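Local atomic coordinates of thermospermine synthase (Medicago truncatula, PDB entry 6BQ6), a protein that probably transfers an aminopropyl group from decarboxylated S-adenosylmethionine to spermidine, making thermospermine and methylthioadenosine. Residues Ser271-Met279 with Leu290-Ser298. Numbering follows the deposited sequence.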
loop_
_atom_site.group_PDB
_atom_site.type_symbol
_atom_site.label_atom_id
_atom_site.label_comp_id
_atom_site.label_asym_id
_atom_site.label_seq_id
_atom_site.Cartn_x
_atom_site.Cartn_y
_atom_site.Cartn_z
ATOM N N SER B 271 45.503 -4.509 8.780
ATOM C CA SER B 271 44.891 -5.730 9.231
ATOM C C SER B 271 43.774 -5.390 10.224
ATOM O O SER B 271 43.753 -4.319 10.824
ATOM C CB SER B 271 45.958 -6.622 9.929
ATOM O OG SER B 271 46.390 -6.031 11.140
ATOM N N ALA B 272 42.907 -6.367 10.434
ATOM C CA ALA B 272 41.907 -6.301 11.489
ATOM C C ALA B 272 42.501 -5.891 12.816
ATOM O O ALA B 272 42.015 -5.004 13.480
ATOM C CB ALA B 272 41.192 -7.620 11.626
ATOM N N GLU B 273 43.592 -6.524 13.211
ATOM C CA GLU B 273 44.113 -6.238 14.534
ATOM C C GLU B 273 44.695 -4.849 14.646
ATOM O O GLU B 273 44.546 -4.231 15.673
ATOM C CB GLU B 273 45.159 -7.272 14.953
ATOM C CG GLU B 273 44.628 -8.676 15.143
ATOM C CD GLU B 273 44.340 -9.403 13.861
ATOM O OE1 GLU B 273 44.803 -8.992 12.777
ATOM O OE2 GLU B 273 43.609 -10.396 13.886
ATOM N N GLU B 274 45.377 -4.371 13.609
ATOM C CA GLU B 274 45.901 -3.004 13.636
ATOM C C GLU B 274 44.784 -1.974 13.705
ATOM O O GLU B 274 44.845 -1.012 14.465
ATOM C CB GLU B 274 46.832 -2.701 12.453
ATOM C CG GLU B 274 47.494 -1.298 12.509
ATOM C CD GLU B 274 48.015 -0.840 13.893
ATOM O OE1 GLU B 274 48.483 -1.654 14.720
ATOM O OE2 GLU B 274 47.995 0.374 14.154
ATOM N N LEU B 275 43.718 -2.213 12.946
ATOM C CA LEU B 275 42.543 -1.395 13.111
ATOM C C LEU B 275 41.996 -1.406 14.536
ATOM O O LEU B 275 41.665 -0.368 15.051
ATOM C CB LEU B 275 41.418 -1.843 12.140
ATOM C CG LEU B 275 41.718 -1.503 10.706
ATOM C CD1 LEU B 275 40.786 -2.216 9.744
ATOM C CD2 LEU B 275 41.635 -0.005 10.476
ATOM N N ASP B 276 41.885 -2.583 15.175
ATOM C CA ASP B 276 41.369 -2.604 16.573
ATOM C C ASP B 276 42.254 -1.828 17.547
ATOM O O ASP B 276 41.764 -1.151 18.454
ATOM C CB ASP B 276 41.172 -4.019 17.092
ATOM C CG ASP B 276 40.013 -4.727 16.421
ATOM O OD1 ASP B 276 39.022 -4.044 16.040
ATOM O OD2 ASP B 276 40.084 -5.975 16.256
ATOM N N ILE B 277 43.546 -1.920 17.312
ATOM C CA ILE B 277 44.525 -1.183 18.150
ATOM C C ILE B 277 44.334 0.295 18.026
ATOM O O ILE B 277 44.283 0.989 19.031
ATOM C CB ILE B 277 45.971 -1.578 17.836
ATOM C CG1 ILE B 277 46.231 -2.973 18.419
ATOM C CG2 ILE B 277 46.963 -0.600 18.490
ATOM C CD1 ILE B 277 47.412 -3.671 17.811
ATOM N N ARG B 278 44.184 0.757 16.781
ATOM C CA ARG B 278 43.909 2.161 16.513
ATOM C C ARG B 278 42.608 2.627 17.103
ATOM O O ARG B 278 42.544 3.726 17.607
ATOM C CB ARG B 278 43.974 2.471 15.011
ATOM C CG ARG B 278 45.383 2.324 14.477
ATOM C CD ARG B 278 45.471 2.586 13.000
ATOM N NE ARG B 278 46.839 2.318 12.474
ATOM C CZ ARG B 278 47.411 2.999 11.471
ATOM N NH1 ARG B 278 46.776 3.976 10.828
ATOM N NH2 ARG B 278 48.659 2.669 11.084
ATOM N N MET B 279 41.564 1.792 17.049
ATOM C CA MET B 279 40.282 2.144 17.640
ATOM C C MET B 279 40.378 2.316 19.144
ATOM O O MET B 279 39.867 3.260 19.698
ATOM C CB MET B 279 39.192 1.117 17.328
ATOM C CG MET B 279 38.833 1.026 15.881
ATOM S SD MET B 279 37.501 -0.192 15.609
ATOM C CE MET B 279 37.902 -0.753 13.964
ATOM N N LEU B 290 31.423 -1.497 14.276
ATOM C CA LEU B 290 32.643 -1.736 13.551
ATOM C C LEU B 290 33.806 -2.143 14.487
ATOM O O LEU B 290 34.140 -1.404 15.406
ATOM C CB LEU B 290 32.970 -0.462 12.784
ATOM C CG LEU B 290 33.977 -0.669 11.692
ATOM C CD1 LEU B 290 33.383 -1.283 10.429
ATOM C CD2 LEU B 290 34.601 0.661 11.388
ATOM N N ASP B 291 34.356 -3.341 14.292
ATOM C CA ASP B 291 35.695 -3.699 14.734
ATOM C C ASP B 291 36.513 -4.022 13.490
ATOM O O ASP B 291 36.003 -3.933 12.352
ATOM C CB ASP B 291 35.730 -4.801 15.812
ATOM C CG ASP B 291 35.170 -6.116 15.363
ATOM O OD1 ASP B 291 34.866 -6.311 14.141
ATOM O OD2 ASP B 291 34.981 -7.001 16.249
ATOM N N GLY B 292 37.783 -4.391 13.672
ATOM C CA GLY B 292 38.634 -4.627 12.530
ATOM C C GLY B 292 38.187 -5.759 11.656
ATOM O O GLY B 292 38.211 -5.621 10.398
ATOM N N LYS B 293 37.746 -6.851 12.273
ATOM C CA LYS B 293 37.246 -7.979 11.489
ATOM C C LYS B 293 36.035 -7.601 10.642
ATOM O O LYS B 293 35.888 -8.027 9.483
ATOM C CB LYS B 293 36.883 -9.174 12.378
ATOM C CG LYS B 293 38.033 -10.094 12.766
ATOM C CD LYS B 293 37.380 -11.307 13.445
ATOM C CE LYS B 293 38.367 -12.346 13.906
ATOM N NZ LYS B 293 37.617 -13.591 14.261
ATOM N N THR B 294 35.188 -6.763 11.207
ATOM C CA THR B 294 34.018 -6.266 10.479
ATOM C C THR B 294 34.429 -5.501 9.243
ATOM O O THR B 294 33.867 -5.713 8.147
ATOM C CB THR B 294 33.087 -5.419 11.365
ATOM O OG1 THR B 294 32.716 -6.144 12.543
ATOM C CG2 THR B 294 31.792 -5.080 10.631
ATOM N N PHE B 295 35.420 -4.610 9.382
ATOM C CA PHE B 295 35.871 -3.877 8.218
ATOM C C PHE B 295 36.478 -4.770 7.154
ATOM O O PHE B 295 36.198 -4.597 5.952
ATOM C CB PHE B 295 36.845 -2.741 8.588
ATOM C CG PHE B 295 37.289 -2.013 7.388
ATOM C CD1 PHE B 295 36.369 -1.226 6.724
ATOM C CD2 PHE B 295 38.512 -2.266 6.803
ATOM C CE1 PHE B 295 36.672 -0.634 5.506
ATOM C CE2 PHE B 295 38.831 -1.657 5.590
ATOM C CZ PHE B 295 37.899 -0.846 4.959
ATOM N N VAL B 296 37.280 -5.743 7.561
ATOM C CA VAL B 296 37.893 -6.657 6.591
ATOM C C VAL B 296 36.812 -7.433 5.866
ATOM O O VAL B 296 36.890 -7.546 4.647
ATOM C CB VAL B 296 38.946 -7.571 7.244
ATOM C CG1 VAL B 296 39.287 -8.761 6.329
ATOM C CG2 VAL B 296 40.141 -6.718 7.625
ATOM N N SER B 297 35.786 -7.873 6.595
ATOM C CA SER B 297 34.626 -8.579 5.998
ATOM C C SER B 297 33.880 -7.654 5.015
ATOM O O SER B 297 33.618 -8.026 3.858
ATOM C CB SER B 297 33.651 -9.027 7.098
ATOM O OG SER B 297 32.499 -9.676 6.487
ATOM N N SER B 298 33.622 -6.423 5.455
ATOM C CA SER B 298 32.947 -5.412 4.617
ATOM C C SER B 298 33.671 -5.128 3.338
ATOM O O SER B 298 33.028 -4.848 2.312
ATOM C CB SER B 298 32.772 -4.072 5.345
ATOM O OG SER B 298 31.794 -4.261 6.375
HETATM O O HOH W 1 38.172 -7.373 15.056
#
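Leu275 CD1 packs on Phe295 CD2 at 3.7 Å; further along, Met279 CE only grazes Leu290 CD2 at 4.4 Å. Leu97 of helix 84-98 backs Leu275 and Met279, and Pro94 backs Phe295. Met279 runs extended beyond CG, which carries its CE over the backbone at the start of helix 292-298, 3.6 Å from Asp291 C. Next to this patch the helices touch through Gly292: Ala272 and Gly292 have their CA atoms 3.8 Å apart, and Gly292 CA points its hydrogen almost straight at Ala272 O. That oxygen lies 2.0 Å from where a CB of Gly292 would sit, so the lack of a side chain is consistent with this close approach. Ala272 CB rests on the same turn, 3.6 Å from Lys293 N.

At the polar edge, Gly292 N donates to Asp276 OD1 (2.7 Å, 156°), reaching the oxygen on its syn side but 34° out of the carboxylate plane. Asp276 OD2 accepts from a water that itself accepts from Lys293 N, so one carboxylate serves two successive first-turn amides. An alanine in place of Asp276 would probably leave Gly292 N without its acceptor and the water less firmly held. Asp291 caps its own helix, OD1 accepting from Thr294 N, while its OD2 pairs with Arg306 of the second subunit. The result is a helix pair with axes 8.1 Å apart at closest approach and N-to-C directions 133° apart, packed through a small-residue Ala-Gly contact on the flank of the Rossmann-like domain, where Ser298 bonds the backbone of Ser248 in strand 243-251.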